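Local coordinates for protein glutathione reductase (PDB 3O0H) that probably catalyses the NADPH-dependent reduction of glutathione disulfide to glutathione, passing electrons through its bound FAD and a redox-active disulfide, at residues 223-228 / 237-242; 85-90 / 403-408. All coordinates share one frame; numbering follows the deposited sequence.

Contact 1 (223-228 / 237-242); sequences GDLILR and LLNDAM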
ATOM      1  N   GLY B 223     -32.150  -3.684   0.265  1.00 22.17           N
ATOM      2  CA  GLY B 223     -31.989  -4.998   0.903  1.00 23.17           C
ATOM      3  C   GLY B 223     -31.564  -4.882   2.362  1.00 23.26           C
ATOM      4  O   GLY B 223     -31.874  -3.885   3.026  1.00 22.89           O
ATOM      5  N   ASP B 224     -30.875  -5.913   2.869  1.00 22.25           N
ATOM      6  CA  ASP B 224     -30.592  -6.038   4.280  1.00 20.94           C
ATOM      7  C   ASP B 224     -29.227  -5.503   4.696  1.00 17.99           C
ATOM      8  O   ASP B 224     -29.016  -5.272   5.875  1.00 15.97           O
ATOM      9  CB  ASP B 224     -30.713  -7.504   4.725  1.00 23.75           C
ATOM     10  CG  ASP B 224     -29.616  -8.410   4.125  1.00 28.30           C
ATOM     11  OD1 ASP B 224     -29.182  -8.168   2.969  1.00 33.42           O
ATOM     12  OD2 ASP B 224     -29.184  -9.365   4.816  1.00 36.30           O
ATOM     13  N   LEU B 225     -28.298  -5.347   3.747  1.00 15.51           N
ATOM     14  CA  LEU B 225     -26.905  -4.913   4.047  1.00 14.98           C
ATOM     15  C   LEU B 225     -26.229  -4.388   2.793  1.00 13.74           C
ATOM     16  O   LEU B 225     -26.391  -4.964   1.723  1.00 14.21           O
ATOM     17  CB  LEU B 225     -26.100  -6.107   4.636  1.00 15.67           C
ATOM     18  CG  LEU B 225     -24.681  -5.936   5.189  1.00 16.49           C
ATOM     19  CD1 LEU B 225     -24.583  -4.950   6.376  1.00 16.08           C
ATOM     20  CD2 LEU B 225     -24.143  -7.358   5.592  1.00 18.02           C
ATOM     21  N   ILE B 226     -25.516  -3.281   2.928  1.00 12.60           N
ATOM     22  CA  ILE B 226     -24.795  -2.679   1.836  1.00 12.54           C
ATOM     23  C   ILE B 226     -23.842  -3.655   1.125  1.00 12.74           C
ATOM     24  O   ILE B 226     -23.536  -4.752   1.668  1.00 12.63           O
ATOM     25  CB  ILE B 226     -24.026  -1.413   2.262  1.00 11.71           C
ATOM     26  CG1 ILE B 226     -23.007  -1.731   3.399  1.00 12.35           C
ATOM     27  CG2 ILE B 226     -25.067  -0.246   2.556  1.00 10.87           C
ATOM     28  CD1 ILE B 226     -21.974  -0.581   3.648  1.00 11.48           C
ATOM     29  N   LEU B 227     -23.464  -3.274  -0.110  1.00 12.91           N
ATOM     30  CA  LEU B 227     -22.505  -4.026  -0.939  1.00 12.39           C
ATOM     31  C   LEU B 227     -22.819  -5.515  -1.117  1.00 14.91           C
ATOM     32  O   LEU B 227     -22.025  -6.425  -0.807  1.00 13.60           O
ATOM     33  CB  LEU B 227     -21.086  -3.804  -0.393  1.00 11.84           C
ATOM     34  CG  LEU B 227     -20.597  -2.363  -0.381  1.00 11.97           C
ATOM     35  CD1 LEU B 227     -19.212  -2.255   0.212  1.00 16.62           C
ATOM     36  CD2 LEU B 227     -20.598  -1.815  -1.788  1.00 12.70           C
ATOM     37  N   ARG B 228     -24.009  -5.780  -1.667  1.00 16.66           N
ATOM     38  CA  ARG B 228     -24.397  -7.108  -2.096  1.00 19.33           C
ATOM     39  C   ARG B 228     -23.275  -7.647  -3.004  1.00 19.41           C
ATOM     40  O   ARG B 228     -22.705  -6.886  -3.751  1.00 18.31           O
ATOM     41  CB  ARG B 228     -25.666  -6.989  -2.952  1.00 20.87           C
ATOM     42  CG  ARG B 228     -26.805  -7.870  -2.569  1.00 29.06           C
ATOM     43  CD  ARG B 228     -27.941  -7.744  -3.590  1.00 36.73           C
ATOM     44  NE  ARG B 228     -28.648  -6.447  -3.562  1.00 41.18           N
ATOM     45  CZ  ARG B 228     -29.847  -6.218  -2.989  1.00 46.12           C
ATOM     46  NH1 ARG B 228     -30.497  -7.171  -2.321  1.00 48.90           N
ATOM     47  NH2 ARG B 228     -30.411  -5.011  -3.085  1.00 46.89           N
ATOM     48  N   LEU B 237     -18.364  -5.037   8.262  1.00 13.52           N
ATOM     49  CA  LEU B 237     -17.424  -4.103   8.912  1.00 14.42           C
ATOM     50  C   LEU B 237     -17.620  -2.682   8.417  1.00 13.68           C
ATOM     51  O   LEU B 237     -17.527  -1.713   9.220  1.00 13.81           O
ATOM     52  CB  LEU B 237     -15.970  -4.530   8.721  1.00 14.59           C
ATOM     53  CG  LEU B 237     -15.511  -5.805   9.424  1.00 17.60           C
ATOM     54  CD1 LEU B 237     -14.152  -6.325   8.826  1.00 19.10           C
ATOM     55  CD2 LEU B 237     -15.375  -5.538  10.888  1.00 19.99           C
ATOM     56  N   LEU B 238     -17.858  -2.520   7.107  1.00 13.04           N
ATOM     57  CA  LEU B 238     -18.087  -1.173   6.575  1.00 12.40           C
ATOM     58  C   LEU B 238     -19.385  -0.579   7.149  1.00 12.11           C
ATOM     59  O   LEU B 238     -19.400   0.559   7.656  1.00 11.87           O
ATOM     60  CB  LEU B 238     -18.120  -1.138   5.040  1.00 12.06           C
ATOM     61  CG  LEU B 238     -18.410   0.231   4.434  1.00 11.36           C
ATOM     62  CD1 LEU B 238     -17.386   1.283   4.892  1.00 13.00           C
ATOM     63  CD2 LEU B 238     -18.437   0.145   2.846  1.00 11.54           C
ATOM     64  N   ASN B 239     -20.450  -1.370   7.106  1.00 12.06           N
ATOM     65  CA  ASN B 239     -21.745  -0.910   7.627  1.00 12.12           C
ATOM     66  C   ASN B 239     -21.556  -0.388   9.036  1.00 12.89           C
ATOM     67  O   ASN B 239     -22.013   0.689   9.369  1.00 13.16           O
ATOM     68  CB  ASN B 239     -22.757  -2.052   7.672  1.00 13.23           C
ATOM     69  CG  ASN B 239     -24.041  -1.647   8.378  1.00 12.79           C
ATOM     70  OD1 ASN B 239     -24.924  -1.045   7.765  1.00 15.04           O
ATOM     71  ND2 ASN B 239     -24.129  -1.951   9.667  1.00 12.76           N
ATOM     72  N   ASP B 240     -20.878  -1.179   9.868  1.00 13.31           N
ATOM     73  CA  ASP B 240     -20.780  -0.871  11.264  1.00 14.10           C
ATOM     74  C   ASP B 240     -19.907   0.390  11.507  1.00 13.67           C
ATOM     75  O   ASP B 240     -20.184   1.196  12.404  1.00 13.07           O
ATOM     76  CB  ASP B 240     -20.258  -2.061  12.035  1.00 14.30           C
ATOM     77  CG  ASP B 240     -21.192  -3.261  11.999  1.00 14.77           C
ATOM     78  OD1 ASP B 240     -22.357  -3.197  11.567  1.00 12.70           O
ATOM     79  OD2 ASP B 240     -20.723  -4.304  12.472  1.00 17.80           O
ATOM     80  N   ALA B 241     -18.858   0.572  10.717  1.00 13.11           N
ATOM     81  CA  ALA B 241     -18.023   1.771  10.855  1.00 12.70           C
ATOM     82  C   ALA B 241     -18.788   3.036  10.422  1.00 13.48           C
ATOM     83  O   ALA B 241     -18.574   4.148  10.974  1.00 14.94           O
ATOM     84  CB  ALA B 241     -16.738   1.611  10.030  1.00 11.73           C
ATOM     85  N   MET B 242     -19.642   2.887   9.412  1.00 12.85           N
ATOM     86  CA  MET B 242     -20.401   4.032   8.904  1.00 13.15           C
ATOM     87  C   MET B 242     -21.426   4.477   9.938  1.00 13.14           C
ATOM     88  O   MET B 242     -21.584   5.649  10.195  1.00 13.82           O
ATOM     89  CB  MET B 242     -21.062   3.709   7.541  1.00 11.57           C
ATOM     90  CG  MET B 242     -20.046   3.590   6.391  1.00 11.07           C
ATOM     91  SD  MET B 242     -20.747   2.986   4.843  1.00 12.71           S
ATOM     92  CE  MET B 242     -21.761   4.422   4.412  1.00 13.62           C
TER

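Contact 2 (85-90 / 403-408); sequences FSKSIG and SGSPEK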
ATOM      1  N   PHE B  85      -6.294  14.776  10.417  1.00 19.79           N
ATOM      2  CA  PHE B  85      -5.857  15.741  11.424  1.00 19.84           C
ATOM      3  C   PHE B  85      -6.129  15.301  12.841  1.00 19.46           C
ATOM      4  O   PHE B  85      -5.299  15.535  13.728  1.00 18.78           O
ATOM      5  CB  PHE B  85      -6.519  17.105  11.259  1.00 20.46           C
ATOM      6  CG  PHE B  85      -6.293  17.735   9.910  1.00 21.67           C
ATOM      7  CD1 PHE B  85      -5.250  17.330   9.079  1.00 23.91           C
ATOM      8  CD2 PHE B  85      -7.115  18.745   9.492  1.00 26.83           C
ATOM      9  CE1 PHE B  85      -5.052  17.936   7.834  1.00 24.89           C
ATOM     10  CE2 PHE B  85      -6.943  19.344   8.252  1.00 30.32           C
ATOM     11  CZ  PHE B  85      -5.898  18.942   7.427  1.00 27.31           C
ATOM     12  N   SER B  86      -7.263  14.652  13.065  1.00 19.06           N
ATOM     13  CA  SER B  86      -7.599  14.250  14.421  1.00 20.50           C
ATOM     14  C   SER B  86      -6.640  13.143  14.908  1.00 19.75           C
ATOM     15  O   SER B  86      -6.330  13.082  16.079  1.00 19.89           O
ATOM     16  CB  SER B  86      -9.081  13.864  14.533  1.00 21.00           C
ATOM     17  OG  SER B  86      -9.316  12.569  14.063  1.00 25.07           O
ATOM     18  N   LYS B  87      -6.101  12.334  13.997  1.00 18.62           N
ATOM     19  CA  LYS B  87      -5.063  11.385  14.373  1.00 19.12           C
ATOM     20  C   LYS B  87      -3.717  12.021  14.752  1.00 18.94           C
ATOM     21  O   LYS B  87      -2.900  11.374  15.408  1.00 18.67           O
ATOM     22  CB  LYS B  87      -4.837  10.344  13.281  1.00 20.59           C
ATOM     23  CG  LYS B  87      -6.078   9.436  13.093  1.00 23.43           C
ATOM     24  CD  LYS B  87      -5.829   8.384  12.058  1.00 28.20           C
ATOM     25  CE  LYS B  87      -7.126   7.904  11.445  1.00 30.92           C
ATOM     26  NZ  LYS B  87      -6.898   7.539  10.039  1.00 34.24           N
ATOM     27  N   SER B  88      -3.481  13.254  14.341  1.00 17.10           N
ATOM     28  CA  SER B  88      -2.201  13.889  14.603  1.00 17.87           C
ATOM     29  C   SER B  88      -2.046  14.294  16.056  1.00 17.30           C
ATOM     30  O   SER B  88      -0.928  14.445  16.522  1.00 16.74           O
ATOM     31  CB  SER B  88      -2.039  15.136  13.715  1.00 17.77           C
ATOM     32  OG  SER B  88      -2.774  16.208  14.266  1.00 18.10           O
ATOM     33  N   ILE B  89      -3.158  14.458  16.775  1.00 17.18           N
ATOM     34  CA  ILE B  89      -3.137  14.870  18.190  1.00 18.86           C
ATOM     35  C   ILE B  89      -2.328  13.912  19.083  1.00 19.49           C
ATOM     36  O   ILE B  89      -1.522  14.334  19.916  1.00 20.06           O
ATOM     37  CB  ILE B  89      -4.587  15.086  18.752  1.00 18.69           C
ATOM     38  CG1 ILE B  89      -5.306  16.144  17.874  1.00 19.84           C
ATOM     39  CG2 ILE B  89      -4.546  15.544  20.222  1.00 22.09           C
ATOM     40  CD1 ILE B  89      -6.680  16.484  18.297  1.00 22.88           C
ATOM     41  N   GLY B  90      -2.553  12.619  18.908  1.00 20.38           N
ATOM     42  CA  GLY B  90      -1.829  11.646  19.712  1.00 20.94           C
ATOM     43  C   GLY B  90      -0.322  11.690  19.497  1.00 20.67           C
ATOM     44  O   GLY B  90       0.426  11.271  20.338  1.00 21.71           O
ATOM     45  N   SER B 403      -2.939   7.453  18.309  1.00 39.08           N
ATOM     46  CA  SER B 403      -3.952   8.431  17.935  1.00 40.35           C
ATOM     47  C   SER B 403      -5.301   8.201  18.637  1.00 40.41           C
ATOM     48  O   SER B 403      -6.111   9.124  18.717  1.00 41.44           O
ATOM     49  CB  SER B 403      -4.126   8.470  16.410  1.00 39.18           C
ATOM     50  OG  SER B 403      -4.726   7.295  15.916  1.00 38.87           O
ATOM     51  N   GLY B 404      -5.536   6.998  19.161  1.00 39.34           N
ATOM     52  CA  GLY B 404      -6.794   6.711  19.850  1.00 40.13           C
ATOM     53  C   GLY B 404      -7.929   6.561  18.836  1.00 38.84           C
ATOM     54  O   GLY B 404      -9.104   6.761  19.144  1.00 40.51           O
ATOM     55  N   SER B 405      -7.572   6.247  17.611  1.00 36.49           N
ATOM     56  CA  SER B 405      -8.554   6.111  16.552  1.00 35.90           C
ATOM     57  C   SER B 405      -9.209   4.725  16.653  1.00 34.54           C
ATOM     58  O   SER B 405      -8.532   3.742  16.953  1.00 32.11           O
ATOM     59  CB  SER B 405      -7.871   6.267  15.190  1.00 35.13           C
ATOM     60  OG  SER B 405      -8.662   5.729  14.135  1.00 35.88           O
ATOM     61  N   PRO B 406     -10.512   4.638  16.356  1.00 35.77           N
ATOM     62  CA  PRO B 406     -11.198   3.335  16.317  1.00 35.27           C
ATOM     63  C   PRO B 406     -10.931   2.497  15.048  1.00 32.78           C
ATOM     64  O   PRO B 406     -11.424   1.386  14.933  1.00 32.07           O
ATOM     65  CB  PRO B 406     -12.682   3.726  16.386  1.00 38.11           C
ATOM     66  CG  PRO B 406     -12.749   5.092  15.786  1.00 39.92           C
ATOM     67  CD  PRO B 406     -11.431   5.761  16.079  1.00 38.56           C
ATOM     68  N   GLU B 407     -10.141   3.014  14.120  1.00 31.66           N
ATOM     69  CA  GLU B 407      -9.965   2.353  12.845  1.00 30.14           C
ATOM     70  C   GLU B 407      -9.101   1.112  13.007  1.00 27.66           C
ATOM     71  O   GLU B 407      -8.017   1.155  13.630  1.00 27.62           O
ATOM     72  CB  GLU B 407      -9.364   3.315  11.827  1.00 31.05           C
ATOM     73  CG  GLU B 407     -10.234   4.545  11.517  1.00 35.08           C
ATOM     74  CD  GLU B 407      -9.557   5.496  10.529  1.00 39.30           C
ATOM     75  OE1 GLU B 407      -8.644   5.041   9.791  1.00 42.14           O
ATOM     76  OE2 GLU B 407      -9.939   6.675  10.479  1.00 43.89           O
ATOM     77  N   LYS B 408      -9.629   0.011  12.480  1.00 26.50           N
ATOM     78  CA  LYS B 408      -8.961  -1.290  12.412  1.00 25.17           C
ATOM     79  C   LYS B 408      -8.484  -1.564  10.996  1.00 22.65           C
ATOM     80  O   LYS B 408      -8.812  -0.814  10.051  1.00 23.03           O
ATOM     81  CB  LYS B 408      -9.932  -2.421  12.782  1.00 26.29           C
ATOM     82  CG  LYS B 408     -10.688  -2.246  14.098  1.00 31.80           C
ATOM     83  CD  LYS B 408      -9.781  -2.467  15.305  1.00 35.87           C
ATOM     84  CE  LYS B 408     -10.612  -2.621  16.587  1.00 40.06           C
ATOM     85  NZ  LYS B 408      -9.779  -2.326  17.774  1.00 41.65           N
TER
HETATM   86  O   HOH W   1      -5.173  11.577  18.106  1.00 11.57           O

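Contact 1 (223-228 / 237-242)
Asn-239, whose CB lies 3.7 Å from CD1 of Leu-225 across the contact, also gives its ND2 to a polar atom that two groups grip. That atom is OD1 of Asp-240, 2.9 Å from ND2 of Asn-239 and held as well by NE2 of Gln-236. The bond from Asn-239 is nearly straight (158°), and its acceptor lies in the amide plane. The setting is a beta-alpha-beta crossover of a Rossmann-type domain, which by family probably binds NADPH: loop 223-228 follows strand 216-220 and folds back on helix 232-245, which leads to strand 248-250. Tyr-251 spans the two segments, its hydroxyl bonding both OD1 of Asn-239, which completes the fixing of the amide, and the backbone N of Ile-226. Arg-235 takes the carbonyl oxygens of Leu-225 and Ile-226.

Between the segments themselves the chemistry is apolar. Ile-226 supplies the central group. Its CG1 is flanked by both backbone neighbours of CA (chi1 59°), and the extended continuation carries CD1 onto the helix. There the methyl meets CD2 of Leu-238 at 3.7 Å, the two side chains crossing at about a right angle. The same CD1 reaches SD of Met-242, one helical turn after Leu-238, at 4.0 Å.

Leu-227 adds a second methyl beside Ile-226. It too runs across Leu-238 nearly perpendicularly, so that CD2 of Leu-238 receives both loop residues, with CD1 of Leu-227 at 3.6 Å.

Contact 2 (85-90 / 403-408)
Lys-87 and Glu-407 form a salt bridge between the FAD-domain helix 69-88 and the dimerisation domain. The side chains cross at about a right angle, and NZ of Lys-87 lies 3.1 Å from OE1 of Glu-407. A bend at the last lysine torsion (chi4 148°) lays its end alongside the carboxylate, with CE as close to OE2 as NZ is (3.2 Å), which fits two weak hydrogen bonds. NZ also has a long, weak ion pair with Glu-84.

Van der Waals packing continues at the lysine's base. Its CB rests 3.7 Å from CB of Ser-403, and its carbonyl O is closer to that CB, at 3.3 Å. Gly-90, having no side chain, brings its CA within 4.2 Å of CA of Ser-403.

Among the hydrogen bonds, OG of Ser-405 accepts from N of Glu-407, an ST turn tying the serine to the backbone of the bridging glutamate. One water donates to O of Ser-86 and O of Ser-403 and accepts from N of Gly-90.

Helix 69-88 starts at Cys-69, disulfide-bonded to Cys-64, probably the redox-active pair. Toward its far end Phe-85 stacks on Phe-85 of the second subunit, while segment 403-408 links helix 398-403 to strand 409-416.

How the contacts relate
Contact 1 is buried and local, joining a loop to the helix just after it within one Rossmann-type unit; contact 2 lies nearer the surface and brings together parts of different domains, more than 300 residues apart in sequence and close to the second subunit. The first relies on leucine, isoleucine and methionine side chains, with polar groups satisfied around them, whereas the second combines opposite charges, serines and a bridging water. They share no helix or strand. Their centres are 23 Å apart and their nearest atoms about 7 Å, without touching, although both segments of contact 1 fall between those of contact 2 in sequence. In this pair, chemistry follows place.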